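Local coordinates for uncharacterized protein C4B3.07 (Schizosaccharomyces pombe, PDB 3QTM), which is required for correct translation termination and acts as a direct inhibitor of ofd1, positively regulating the stability of the hypoxic transcription factor fragment Sre1N, at residues L25-S29 and S41-V45; A52-L56 and F69-Y73; L78-F84 and T96-I101. All coordinates share one frame; numbering follows the deposited sequence.

Contact 1. Residues L25-S29 and S41-V45; sequences LYEMS and SVSLV
L44 and S29 bury the most surface here, and their union illustrates how one small residue lets two helices draw close. S29 presents its CB straight to the partner helix, and L44 lays its own CB against it at 3.5 Å. From there the leucine reaches along the backbone of the facing helix rather than into a bed of side chains. Its CG stands opposite the carbonyl carbon (chi1 -66°), which carries CD1 over the peptide linking M28 to S29, 3.7 Å from the carbonyl carbon of M28. The CB of M28, a selenomethionine, borders the same methyl group, and L25 approaches the other branch, CD2, only loosely.

Helices 15-34 and 38-58 pair as an antiparallel hairpin, as helices do in tetratricopeptide-like folds, and the axes of the two segments approach to 8.2 Å at an angle of 164°. Such closeness brings backbone within range of side chain: the hydroxyl of S41 donates to the carbonyl oxygen of S29, OG to O, over 2.7 Å. The donor stands well above the carbonyl plane, 43° out of it, so the bond comes down on the peptide from one side.

The hydroxyl of S29 is spent mainly on its own helix. Its first torsion sets OG between the backbone N and the carbonyl carbon, where it donates to the O of Y26 at 2.6 Å. A water completes the polar patch by donating to S29 OG and S41 OG, about equally far from each (2.9 Å). Beside it V45 places CG2 at 3.6 Å from S29 OG, while the valine also packs on A79 and V80 of helix 67-82.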
ATOM      1  N   LEU A  25      -0.691  10.406  20.354  1.00 21.59           N
ATOM      2  CA  LEU A  25       0.312   9.427  20.782  1.00 23.50           C
ATOM      3  C   LEU A  25       0.655   8.449  19.668  1.00 26.26           C
ATOM      4  O   LEU A  25       1.837   8.175  19.415  1.00 23.91           O
ATOM      5  CB  LEU A  25      -0.178   8.651  22.002  1.00 20.19           C
ATOM      6  CG  LEU A  25      -0.222   9.432  23.320  1.00 26.16           C
ATOM      7  CD1 LEU A  25      -0.922   8.624  24.415  1.00 21.37           C
ATOM      8  CD2 LEU A  25       1.205   9.845  23.758  1.00 24.96           C
ATOM      9  N   TYR A  26      -0.375   7.922  19.006  1.00 24.09           N
ATOM     10  CA  TYR A  26      -0.162   7.014  17.887  1.00 22.12           C
ATOM     11  C   TYR A  26       0.619   7.702  16.760  1.00 23.30           C
ATOM     12  O   TYR A  26       1.538   7.118  16.192  1.00 23.68           O
ATOM     13  CB  TYR A  26      -1.485   6.461  17.339  1.00 18.76           C
ATOM     14  CG  TYR A  26      -1.251   5.565  16.138  1.00 23.14           C
ATOM     15  CD1 TYR A  26      -0.731   4.283  16.289  1.00 20.17           C
ATOM     16  CD2 TYR A  26      -1.489   6.022  14.857  1.00 19.42           C
ATOM     17  CE1 TYR A  26      -0.487   3.466  15.182  1.00 20.76           C
ATOM     18  CE2 TYR A  26      -1.248   5.230  13.761  1.00 20.71           C
ATOM     19  CZ  TYR A  26      -0.755   3.950  13.922  1.00 23.35           C
ATOM     20  OH  TYR A  26      -0.527   3.172  12.802  1.00 23.53           O
ATOM     21  N   GLU A  27       0.238   8.939  16.440  1.00 24.70           N
ATOM     22  CA  GLU A  27       0.843   9.684  15.340  1.00 23.42           C
ATOM     23  C   GLU A  27       2.324   9.917  15.603  1.00 26.18           C
ATOM     24  O   GLU A  27       3.161   9.745  14.722  1.00 27.96           O
ATOM     25  CB  GLU A  27       0.109  11.009  15.125  1.00 25.76           C
ATOM     26  CG  GLU A  27      -1.273  10.825  14.463  1.00 31.25           C
ATOM     27  CD  GLU A  27      -2.250  11.955  14.778  1.00 32.19           C
ATOM     28  OE1 GLU A  27      -1.842  12.924  15.445  1.00 35.04           O
ATOM     29  OE2 GLU A  27      -3.426  11.875  14.355  1.00 33.01           O
HETATM   30  N   MSE A  28       2.632  10.295  16.829  1.00 24.00           N
HETATM   31  CA  MSE A  28       4.007  10.453  17.259  1.00 29.93           C
HETATM   32  C   MSE A  28       4.800   9.161  17.122  1.00 25.88           C
HETATM   33  O   MSE A  28       5.971   9.186  16.748  1.00 26.62           O
HETATM   34  CB  MSE A  28       4.039  10.895  18.715  1.00 24.97           C
HETATM   35  CG  MSE A  28       4.146  12.373  18.905  1.00 41.94           C
HETATM   36 SE   MSE A  28       4.765  12.717  20.730  1.00 75.90          SE
HETATM   37  CE  MSE A  28       3.015  12.727  21.581  1.00 24.18           C
ATOM     38  N   SER A  29       4.179   8.033  17.459  1.00 26.22           N
ATOM     39  CA  SER A  29       4.859   6.746  17.298  1.00 25.75           C
ATOM     40  C   SER A  29       5.252   6.545  15.831  1.00 22.66           C
ATOM     41  O   SER A  29       6.301   5.984  15.540  1.00 22.03           O
ATOM     42  CB  SER A  29       3.999   5.585  17.806  1.00 21.43           C
ATOM     43  OG  SER A  29       3.128   5.122  16.792  1.00 22.03           O
ATOM     44  N   SER A  41       9.252   4.472  19.296  1.00 23.95           N
ATOM     45  CA  SER A  41       7.963   4.177  18.673  1.00 25.40           C
ATOM     46  C   SER A  41       7.214   3.152  19.509  1.00 22.26           C
ATOM     47  O   SER A  41       6.022   3.309  19.784  1.00 21.58           O
ATOM     48  CB  SER A  41       8.144   3.686  17.224  1.00 25.09           C
ATOM     49  OG  SER A  41       6.887   3.590  16.543  1.00 21.02           O
ATOM     50  N   VAL A  42       7.935   2.123  19.948  1.00 20.41           N
ATOM     51  CA  VAL A  42       7.350   1.045  20.720  1.00 22.29           C
ATOM     52  C   VAL A  42       6.788   1.571  22.041  1.00 24.02           C
ATOM     53  O   VAL A  42       5.683   1.214  22.434  1.00 23.13           O
ATOM     54  CB  VAL A  42       8.365  -0.085  20.972  1.00 21.86           C
ATOM     55  CG1 VAL A  42       7.897  -0.986  22.112  1.00 21.01           C
ATOM     56  CG2 VAL A  42       8.603  -0.890  19.692  1.00 24.14           C
ATOM     57  N   SER A  43       7.550   2.421  22.720  1.00 23.63           N
ATOM     58  CA  SER A  43       7.062   3.092  23.936  1.00 26.30           C
ATOM     59  C   SER A  43       5.765   3.847  23.681  1.00 20.61           C
ATOM     60  O   SER A  43       4.808   3.741  24.448  1.00 22.42           O
ATOM     61  CB  SER A  43       8.107   4.075  24.476  1.00 24.99           C
ATOM     62  OG  SER A  43       9.288   3.399  24.871  1.00 24.79           O
ATOM     63  N   LEU A  44       5.728   4.615  22.599  1.00 21.73           N
ATOM     64  CA  LEU A  44       4.524   5.388  22.287  1.00 20.90           C
ATOM     65  C   LEU A  44       3.310   4.506  21.968  1.00 23.91           C
ATOM     66  O   LEU A  44       2.179   4.849  22.314  1.00 24.43           O
ATOM     67  CB  LEU A  44       4.791   6.371  21.145  1.00 21.00           C
ATOM     68  CG  LEU A  44       5.800   7.467  21.530  1.00 26.57           C
ATOM     69  CD1 LEU A  44       6.323   8.259  20.328  1.00 24.14           C
ATOM     70  CD2 LEU A  44       5.179   8.403  22.550  1.00 28.98           C
ATOM     71  N   VAL A  45       3.549   3.379  21.299  1.00 22.56           N
ATOM     72  CA  VAL A  45       2.479   2.464  20.929  1.00 20.67           C
ATOM     73  C   VAL A  45       1.871   1.810  22.165  1.00 18.36           C
ATOM     74  O   VAL A  45       0.657   1.798  22.333  1.00 19.53           O
ATOM     75  CB  VAL A  45       2.998   1.379  19.943  1.00 22.43           C
ATOM     76  CG1 VAL A  45       2.081   0.186  19.929  1.00 18.56           C
ATOM     77  CG2 VAL A  45       3.144   1.975  18.562  1.00 22.25           C
TER
HETATM   78  O   HOH W   1       4.309   2.829  15.557  1.00 18.32           O

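Contact 2. Residues A52-L56 and F69-Y73; sequences ADRIL and FHAAY. With SO4 (sulfate ion), chain C.
F69 and Y73, one helical turn apart, carry the apolar centre of this contact, and they show how large rings bridge two helices whose segment axes stay 11.2 Å apart. The phenyl ring of F69 pushes its far end between three residues of the opposite helix. L56 brings CG to within 3.6 Å of F69 CZ, I55 sets its CG2 methyl near CE1, and the carbonyl oxygen of A52 lies at the rim of the ring, close to its plane. I55 and F69 run past each other in opposite directions.

Y73 receives A52 in a different way. The alanine methyl sits over one face of the phenol ring, its CB 3.7 Å from the centroid of Y73 and close to the ring normal, a CH-pi contact. L56 touches the same ring at its edge, with CD1 3.8 Å from Y73 CE1, and so joins the two aromatics. With CG anti to the backbone N (chi1 -165°), Y73 projects across the interface and delivers its hydroxyl to the polar border.

There Y73 OH lies 2.6 Å from D53 OD1, a weak hydrogen bond, with the carboxylate and ring planes 73° apart. R107 of helix 97-110 packs against both L56 and Y73, bringing a third helix to this side. Beyond the interface R54 turns away to a sulfate ion, probably from the crystallisation liquor; its NH1 donates to sulfate O2 at 2.6 Å, and R57 binds the same ion.

The segments run roughly antiparallel (148°), on helices 38-58 and 67-82, which follow one another in the chain, and L22 and N18 of helix 15-34 also pack on their side chains, as in the layered, three-helix contacts of tetratricopeptide-like alpha solenoids.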
ATOM      1  N   ALA A  52      -5.738   4.062  26.072  1.00 22.67           N
ATOM      2  CA  ALA A  52      -7.021   3.568  25.583  1.00 21.75           C
ATOM      3  C   ALA A  52      -7.734   2.797  26.680  1.00 22.56           C
ATOM      4  O   ALA A  52      -8.946   2.953  26.885  1.00 21.59           O
ATOM      5  CB  ALA A  52      -6.833   2.690  24.331  1.00 21.35           C
ATOM      6  N   ASP A  53      -6.976   1.963  27.389  1.00 20.01           N
ATOM      7  CA  ASP A  53      -7.523   1.194  28.499  1.00 22.77           C
ATOM      8  C   ASP A  53      -8.043   2.128  29.589  1.00 26.00           C
ATOM      9  O   ASP A  53      -9.093   1.879  30.188  1.00 22.41           O
ATOM     10  CB  ASP A  53      -6.478   0.231  29.084  1.00 24.10           C
ATOM     11  CG  ASP A  53      -6.261  -1.008  28.205  1.00 30.12           C
ATOM     12  OD1 ASP A  53      -7.133  -1.296  27.351  1.00 27.18           O
ATOM     13  OD2 ASP A  53      -5.219  -1.686  28.365  1.00 32.81           O
ATOM     14  N   ARG A  54      -7.308   3.206  29.843  1.00 22.29           N
ATOM     15  CA  ARG A  54      -7.714   4.159  30.868  1.00 27.38           C
ATOM     16  C   ARG A  54      -9.031   4.809  30.454  1.00 25.85           C
ATOM     17  O   ARG A  54      -9.925   5.004  31.280  1.00 26.61           O
ATOM     18  CB  ARG A  54      -6.639   5.229  31.101  1.00 24.12           C
ATOM     19  CG  ARG A  54      -6.898   6.103  32.344  1.00 35.36           C
ATOM     20  CD  ARG A  54      -5.764   7.110  32.598  1.00 33.63           C
ATOM     21  NE  ARG A  54      -4.448   6.480  32.484  1.00 36.87           N
ATOM     22  CZ  ARG A  54      -3.778   5.941  33.498  1.00 43.26           C
ATOM     23  NH1 ARG A  54      -4.290   5.959  34.722  1.00 47.19           N
ATOM     24  NH2 ARG A  54      -2.592   5.379  33.288  1.00 44.10           N
ATOM     25  N   ILE A  55      -9.152   5.138  29.174  1.00 21.72           N
ATOM     26  CA  ILE A  55     -10.383   5.748  28.682  1.00 21.25           C
ATOM     27  C   ILE A  55     -11.559   4.785  28.850  1.00 26.66           C
ATOM     28  O   ILE A  55     -12.646   5.190  29.256  1.00 24.95           O
ATOM     29  CB  ILE A  55     -10.243   6.207  27.228  1.00 24.74           C
ATOM     30  CG1 ILE A  55      -9.286   7.402  27.155  1.00 26.64           C
ATOM     31  CG2 ILE A  55     -11.594   6.571  26.645  1.00 21.98           C
ATOM     32  CD1 ILE A  55      -8.899   7.791  25.741  1.00 26.61           C
ATOM     33  N   LEU A  56     -11.335   3.502  28.574  1.00 26.19           N
ATOM     34  CA  LEU A  56     -12.387   2.507  28.775  1.00 26.63           C
ATOM     35  C   LEU A  56     -12.803   2.398  30.247  1.00 29.66           C
ATOM     36  O   LEU A  56     -13.969   2.191  30.545  1.00 31.90           O
ATOM     37  CB  LEU A  56     -11.970   1.140  28.228  1.00 26.70           C
ATOM     38  CG  LEU A  56     -12.086   1.044  26.704  1.00 26.86           C
ATOM     39  CD1 LEU A  56     -11.196  -0.074  26.137  1.00 23.23           C
ATOM     40  CD2 LEU A  56     -13.545   0.847  26.308  1.00 25.06           C
ATOM     41  N   PHE A  69     -12.225   6.169  18.408  1.00 20.13           N
ATOM     42  CA  PHE A  69     -11.548   5.574  19.556  1.00 19.98           C
ATOM     43  C   PHE A  69     -11.070   4.153  19.231  1.00 19.91           C
ATOM     44  O   PHE A  69      -9.904   3.810  19.454  1.00 17.44           O
ATOM     45  CB  PHE A  69     -12.435   5.553  20.806  1.00 17.98           C
ATOM     46  CG  PHE A  69     -11.907   4.630  21.900  1.00 20.34           C
ATOM     47  CD1 PHE A  69     -10.941   5.062  22.786  1.00 18.56           C
ATOM     48  CD2 PHE A  69     -12.369   3.332  22.017  1.00 18.47           C
ATOM     49  CE1 PHE A  69     -10.442   4.219  23.770  1.00 18.37           C
ATOM     50  CE2 PHE A  69     -11.877   2.477  23.007  1.00 20.72           C
ATOM     51  CZ  PHE A  69     -10.908   2.919  23.876  1.00 19.82           C
ATOM     52  N   HIS A  70     -11.964   3.324  18.701  1.00 17.35           N
ATOM     53  CA  HIS A  70     -11.586   1.934  18.420  1.00 20.14           C
ATOM     54  C   HIS A  70     -10.564   1.861  17.279  1.00 18.63           C
ATOM     55  O   HIS A  70      -9.731   0.955  17.253  1.00 18.74           O
ATOM     56  CB  HIS A  70     -12.811   1.076  18.091  1.00 18.22           C
ATOM     57  CG  HIS A  70     -13.866   1.106  19.148  1.00 22.28           C
ATOM     58  ND1 HIS A  70     -13.813   0.312  20.274  1.00 22.79           N
ATOM     59  CD2 HIS A  70     -15.003   1.837  19.253  1.00 20.57           C
ATOM     60  CE1 HIS A  70     -14.864   0.563  21.033  1.00 22.55           C
ATOM     61  NE2 HIS A  70     -15.606   1.476  20.432  1.00 23.73           N
ATOM     62  N   ALA A  71     -10.635   2.818  16.347  1.00 14.16           N
ATOM     63  CA  ALA A  71      -9.677   2.898  15.251  1.00 16.30           C
ATOM     64  C   ALA A  71      -8.267   3.158  15.769  1.00 19.83           C
ATOM     65  O   ALA A  71      -7.325   2.528  15.311  1.00 19.43           O
ATOM     66  CB  ALA A  71     -10.086   3.973  14.257  1.00 17.30           C
ATOM     67  N   ALA A  72      -8.118   4.097  16.712  1.00 18.64           N
ATOM     68  CA  ALA A  72      -6.800   4.406  17.262  1.00 16.03           C
ATOM     69  C   ALA A  72      -6.256   3.223  18.054  1.00 18.39           C
ATOM     70  O   ALA A  72      -5.077   2.899  17.983  1.00 17.20           O
ATOM     71  CB  ALA A  72      -6.859   5.635  18.148  1.00 16.40           C
ATOM     72  N   TYR A  73      -7.127   2.600  18.840  1.00 15.59           N
ATOM     73  CA  TYR A  73      -6.742   1.477  19.665  1.00 14.17           C
ATOM     74  C   TYR A  73      -6.322   0.296  18.753  1.00 19.96           C
ATOM     75  O   TYR A  73      -5.294  -0.351  18.970  1.00 17.86           O
ATOM     76  CB  TYR A  73      -7.930   1.103  20.547  1.00 15.22           C
ATOM     77  CG  TYR A  73      -7.620   0.212  21.712  1.00 19.04           C
ATOM     78  CD1 TYR A  73      -8.542   0.044  22.735  1.00 16.82           C
ATOM     79  CD2 TYR A  73      -6.396  -0.456  21.804  1.00 18.90           C
ATOM     80  CE1 TYR A  73      -8.270  -0.788  23.815  1.00 21.81           C
ATOM     81  CE2 TYR A  73      -6.109  -1.290  22.885  1.00 18.00           C
ATOM     82  CZ  TYR A  73      -7.061  -1.456  23.887  1.00 22.79           C
ATOM     83  OH  TYR A  73      -6.802  -2.281  24.968  1.00 22.65           O
TER
HETATM   84  S   SO4 C   2      -7.020   5.297  36.413  1.00 71.88           S
HETATM   85  O1  SO4 C   2      -8.256   4.687  35.908  1.00 53.29           O
HETATM   86  O2  SO4 C   2      -6.706   6.503  35.643  1.00 61.23           O
HETATM   87  O3  SO4 C   2      -7.197   5.688  37.812  1.00 76.88           O
HETATM   88  O4  SO4 C   2      -5.916   4.340  36.317  1.00 60.01           O

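Contact 3. Residues L78-F84 and T96-I101; sequences LAVSELF and TEESYI
Two aromatic residues, F84 and Y100, dominate the first shell, and each is used as a flat surface for something small. F84 holds CG opposite its own backbone nitrogen (chi1 -165°), which sends the ring across to the start of helix 97-110. E97 N stands above the centre of one face, 3.4 Å from F84 CE2, and the carbonyl carbon of T96 sits nearer the rim of the same face. The T96-E97 peptide bond thus lies over the ring face. Y100 offers its own face to V80, whose CG1 methyl comes down almost on the ring normal, 3.4 Å from the centroid, in a close CH-pi contact. The two rings also meet each other, F84 CE1 lying 4.0 Å from Y100 CD1.

S81 faces the partner helix, its CA paired most closely with that of E97. Its CB abuts the CB of Y100, and I101 brings CG1 within 3.5 Å of S81 OG. E97 extends alongside, its CG 3.3 Å from S81 O. No direct hydrogen bond crosses the contact; a water instead donates to S81 OG and to E97 OE2, the latter at 2.8 Å.

The second shell fixes these groups. The carboxylate of E97 is held by a salt bridge to R134 of helix 119-142. T96 is the N-cap of helix 97-110, where its OG1 accepts from S99 N at 3.0 Å, setting the helix start that F84 covers. I49 of helix 38-58 also packs on V80.

The segments 78-82 and 97-101 run antiparallel (158°), with F84 opening the short helix 84-87 between them, a helix pair of the kind repeated throughout tetratricopeptide-like folds.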
ATOM      1  N   LEU A  78      -2.001  -3.025  16.023  1.00 16.68           N
ATOM      2  CA  LEU A  78      -1.393  -3.480  14.791  1.00 17.19           C
ATOM      3  C   LEU A  78       0.081  -3.120  14.793  1.00 19.90           C
ATOM      4  O   LEU A  78       0.918  -3.863  14.266  1.00 16.93           O
ATOM      5  CB  LEU A  78      -2.074  -2.839  13.579  1.00 17.37           C
ATOM      6  CG  LEU A  78      -1.741  -3.520  12.247  1.00 20.57           C
ATOM      7  CD1 LEU A  78      -2.066  -4.996  12.365  1.00 17.82           C
ATOM      8  CD2 LEU A  78      -2.488  -2.863  11.068  1.00 15.09           C
ATOM      9  N   ALA A  79       0.395  -1.972  15.385  1.00 18.02           N
ATOM     10  CA  ALA A  79       1.743  -1.448  15.332  1.00 17.86           C
ATOM     11  C   ALA A  79       2.643  -2.311  16.199  1.00 20.18           C
ATOM     12  O   ALA A  79       3.831  -2.453  15.910  1.00 19.80           O
ATOM     13  CB  ALA A  79       1.791   0.028  15.776  1.00 19.76           C
ATOM     14  N   VAL A  80       2.072  -2.890  17.254  1.00 20.10           N
ATOM     15  CA  VAL A  80       2.832  -3.791  18.115  1.00 19.38           C
ATOM     16  C   VAL A  80       3.240  -4.984  17.263  1.00 25.22           C
ATOM     17  O   VAL A  80       4.391  -5.423  17.318  1.00 19.69           O
ATOM     18  CB  VAL A  80       2.038  -4.261  19.363  1.00 21.36           C
ATOM     19  CG1 VAL A  80       2.792  -5.381  20.111  1.00 21.03           C
ATOM     20  CG2 VAL A  80       1.774  -3.087  20.304  1.00 19.39           C
ATOM     21  N   SER A  81       2.307  -5.474  16.441  1.00 19.40           N
ATOM     22  CA  SER A  81       2.621  -6.573  15.531  1.00 22.35           C
ATOM     23  C   SER A  81       3.715  -6.190  14.524  1.00 20.91           C
ATOM     24  O   SER A  81       4.598  -6.980  14.256  1.00 24.88           O
ATOM     25  CB  SER A  81       1.366  -7.112  14.816  1.00 22.01           C
ATOM     26  OG  SER A  81       0.895  -6.226  13.812  1.00 19.98           O
ATOM     27  N   GLU A  82       3.660  -4.975  13.988  1.00 22.24           N
ATOM     28  CA  GLU A  82       4.644  -4.526  13.003  1.00 23.12           C
ATOM     29  C   GLU A  82       6.049  -4.463  13.611  1.00 25.25           C
ATOM     30  O   GLU A  82       7.039  -4.767  12.963  1.00 23.56           O
ATOM     31  CB  GLU A  82       4.267  -3.144  12.476  1.00 21.64           C
ATOM     32  CG  GLU A  82       5.276  -2.557  11.480  1.00 26.17           C
ATOM     33  CD  GLU A  82       4.881  -1.163  10.997  1.00 27.98           C
ATOM     34  OE1 GLU A  82       3.909  -0.601  11.542  1.00 28.89           O
ATOM     35  OE2 GLU A  82       5.531  -0.623  10.080  1.00 29.05           O
ATOM     36  N   LEU A  83       6.119  -4.067  14.871  1.00 21.57           N
ATOM     37  CA  LEU A  83       7.387  -3.853  15.528  1.00 22.83           C
ATOM     38  C   LEU A  83       7.639  -4.939  16.544  1.00 23.57           C
ATOM     39  O   LEU A  83       8.398  -4.740  17.502  1.00 27.46           O
ATOM     40  CB  LEU A  83       7.340  -2.500  16.232  1.00 21.19           C
ATOM     41  CG  LEU A  83       6.943  -1.366  15.291  1.00 22.18           C
ATOM     42  CD1 LEU A  83       6.820  -0.025  16.017  1.00 20.12           C
ATOM     43  CD2 LEU A  83       7.952  -1.288  14.151  1.00 22.71           C
ATOM     44  N   PHE A  84       6.984  -6.082  16.352  1.00 23.25           N
ATOM     45  CA  PHE A  84       6.981  -7.148  17.357  1.00 26.25           C
ATOM     46  C   PHE A  84       8.370  -7.654  17.757  1.00 26.60           C
ATOM     47  O   PHE A  84       8.577  -8.109  18.880  1.00 26.23           O
ATOM     48  CB  PHE A  84       6.121  -8.329  16.901  1.00 22.70           C
ATOM     49  CG  PHE A  84       5.789  -9.286  18.012  1.00 26.09           C
ATOM     50  CD1 PHE A  84       4.907  -8.917  19.023  1.00 23.68           C
ATOM     51  CD2 PHE A  84       6.377 -10.537  18.068  1.00 25.94           C
ATOM     52  CE1 PHE A  84       4.602  -9.787  20.049  1.00 22.20           C
ATOM     53  CE2 PHE A  84       6.076 -11.415  19.106  1.00 26.80           C
ATOM     54  CZ  PHE A  84       5.187 -11.039  20.095  1.00 24.76           C
ATOM     55  N   THR A  96       2.464 -13.341  20.628  1.00 27.30           N
ATOM     56  CA  THR A  96       2.899 -13.470  19.236  1.00 27.58           C
ATOM     57  C   THR A  96       2.500 -12.265  18.388  1.00 25.78           C
ATOM     58  O   THR A  96       1.513 -11.575  18.689  1.00 24.19           O
ATOM     59  CB  THR A  96       2.296 -14.718  18.566  1.00 29.09           C
ATOM     60  OG1 THR A  96       0.865 -14.600  18.545  1.00 26.56           O
ATOM     61  CG2 THR A  96       2.696 -15.994  19.315  1.00 26.27           C
ATOM     62  N   GLU A  97       3.252 -12.031  17.311  1.00 21.75           N
ATOM     63  CA  GLU A  97       2.876 -11.030  16.325  1.00 25.99           C
ATOM     64  C   GLU A  97       1.430 -11.261  15.848  1.00 23.56           C
ATOM     65  O   GLU A  97       0.607 -10.329  15.826  1.00 21.94           O
ATOM     66  CB  GLU A  97       3.838 -11.058  15.122  1.00 25.97           C
ATOM     67  CG  GLU A  97       3.427 -10.106  14.009  1.00 26.22           C
ATOM     68  CD  GLU A  97       4.165 -10.339  12.690  1.00 33.71           C
ATOM     69  OE1 GLU A  97       4.939 -11.318  12.582  1.00 33.83           O
ATOM     70  OE2 GLU A  97       3.960  -9.538  11.752  1.00 32.20           O
ATOM     71  N   GLU A  98       1.123 -12.501  15.474  1.00 21.15           N
ATOM     72  CA  GLU A  98      -0.195 -12.814  14.932  1.00 21.99           C
ATOM     73  C   GLU A  98      -1.324 -12.505  15.916  1.00 20.45           C
ATOM     74  O   GLU A  98      -2.403 -12.066  15.531  1.00 19.25           O
ATOM     75  CB  GLU A  98      -0.295 -14.269  14.467  1.00 21.47           C
ATOM     76  CG  GLU A  98      -1.620 -14.544  13.732  1.00 24.73           C
ATOM     77  CD  GLU A  98      -1.679 -15.939  13.110  1.00 28.58           C
ATOM     78  OE1 GLU A  98      -0.856 -16.800  13.490  1.00 30.97           O
ATOM     79  OE2 GLU A  98      -2.553 -16.176  12.251  1.00 25.06           O
ATOM     80  N   SER A  99      -1.081 -12.728  17.193  1.00 21.39           N
ATOM     81  CA  SER A  99      -2.118 -12.445  18.173  1.00 24.31           C
ATOM     82  C   SER A  99      -2.421 -10.937  18.256  1.00 21.14           C
ATOM     83  O   SER A  99      -3.561 -10.539  18.481  1.00 20.40           O
ATOM     84  CB  SER A  99      -1.745 -13.016  19.534  1.00 23.99           C
ATOM     85  OG  SER A  99      -2.896 -13.088  20.358  1.00 26.44           O
ATOM     86  N   TYR A 100      -1.405 -10.112  18.029  1.00 19.24           N
ATOM     87  CA  TYR A 100      -1.609  -8.667  17.981  1.00 21.04           C
ATOM     88  C   TYR A 100      -2.378  -8.214  16.719  1.00 19.16           C
ATOM     89  O   TYR A 100      -3.152  -7.262  16.768  1.00 18.09           O
ATOM     90  CB  TYR A 100      -0.280  -7.919  18.164  1.00 17.97           C
ATOM     91  CG  TYR A 100       0.021  -7.702  19.637  1.00 20.93           C
ATOM     92  CD1 TYR A 100       0.795  -8.611  20.358  1.00 22.83           C
ATOM     93  CD2 TYR A 100      -0.527  -6.616  20.324  1.00 18.95           C
ATOM     94  CE1 TYR A 100       1.036  -8.431  21.712  1.00 23.06           C
ATOM     95  CE2 TYR A 100      -0.299  -6.429  21.680  1.00 18.85           C
ATOM     96  CZ  TYR A 100       0.484  -7.334  22.367  1.00 22.97           C
ATOM     97  OH  TYR A 100       0.710  -7.145  23.707  1.00 25.31           O
ATOM     98  N   ILE A 101      -2.169  -8.902  15.597  1.00 17.69           N
ATOM     99  CA  ILE A 101      -2.969  -8.653  14.399  1.00 16.92           C
ATOM    100  C   ILE A 101      -4.421  -9.038  14.688  1.00 18.29           C
ATOM    101  O   ILE A 101      -5.325  -8.269  14.393  1.00 16.06           O
ATOM    102  CB  ILE A 101      -2.453  -9.454  13.179  1.00 18.71           C
ATOM    103  CG1 ILE A 101      -1.025  -9.037  12.815  1.00 17.80           C
ATOM    104  CG2 ILE A 101      -3.414  -9.337  11.978  1.00 16.60           C
ATOM    105  CD1 ILE A 101      -0.385  -9.935  11.735  1.00 20.10           C
TER
HETATM  106  O   HOH W   2       2.441  -7.171  11.431  1.00 30.39           O

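In the fold
The three contacts follow one another along the chain and link helices 15-34, 38-58, 67-82 and 97-110, with the short helix 84-87 intervening before the last. Contact 1 pairs helix 15-34 with helix 38-58, contact 2 takes the latter on to helix 67-82, and contact 3 joins that one to helix 97-110. Their centres lie about 14 Å apart for contacts 1 and 2 and for contacts 1 and 3, and about 17 Å for contacts 2 and 3. Contacts 1 and 3 touch directly, with S41 OG 3.7 Å from L83 CD1, whereas contact 2 touches neither. All lie in the N-terminal part of the chain, where neighbouring helices pair antiparallel one after the other.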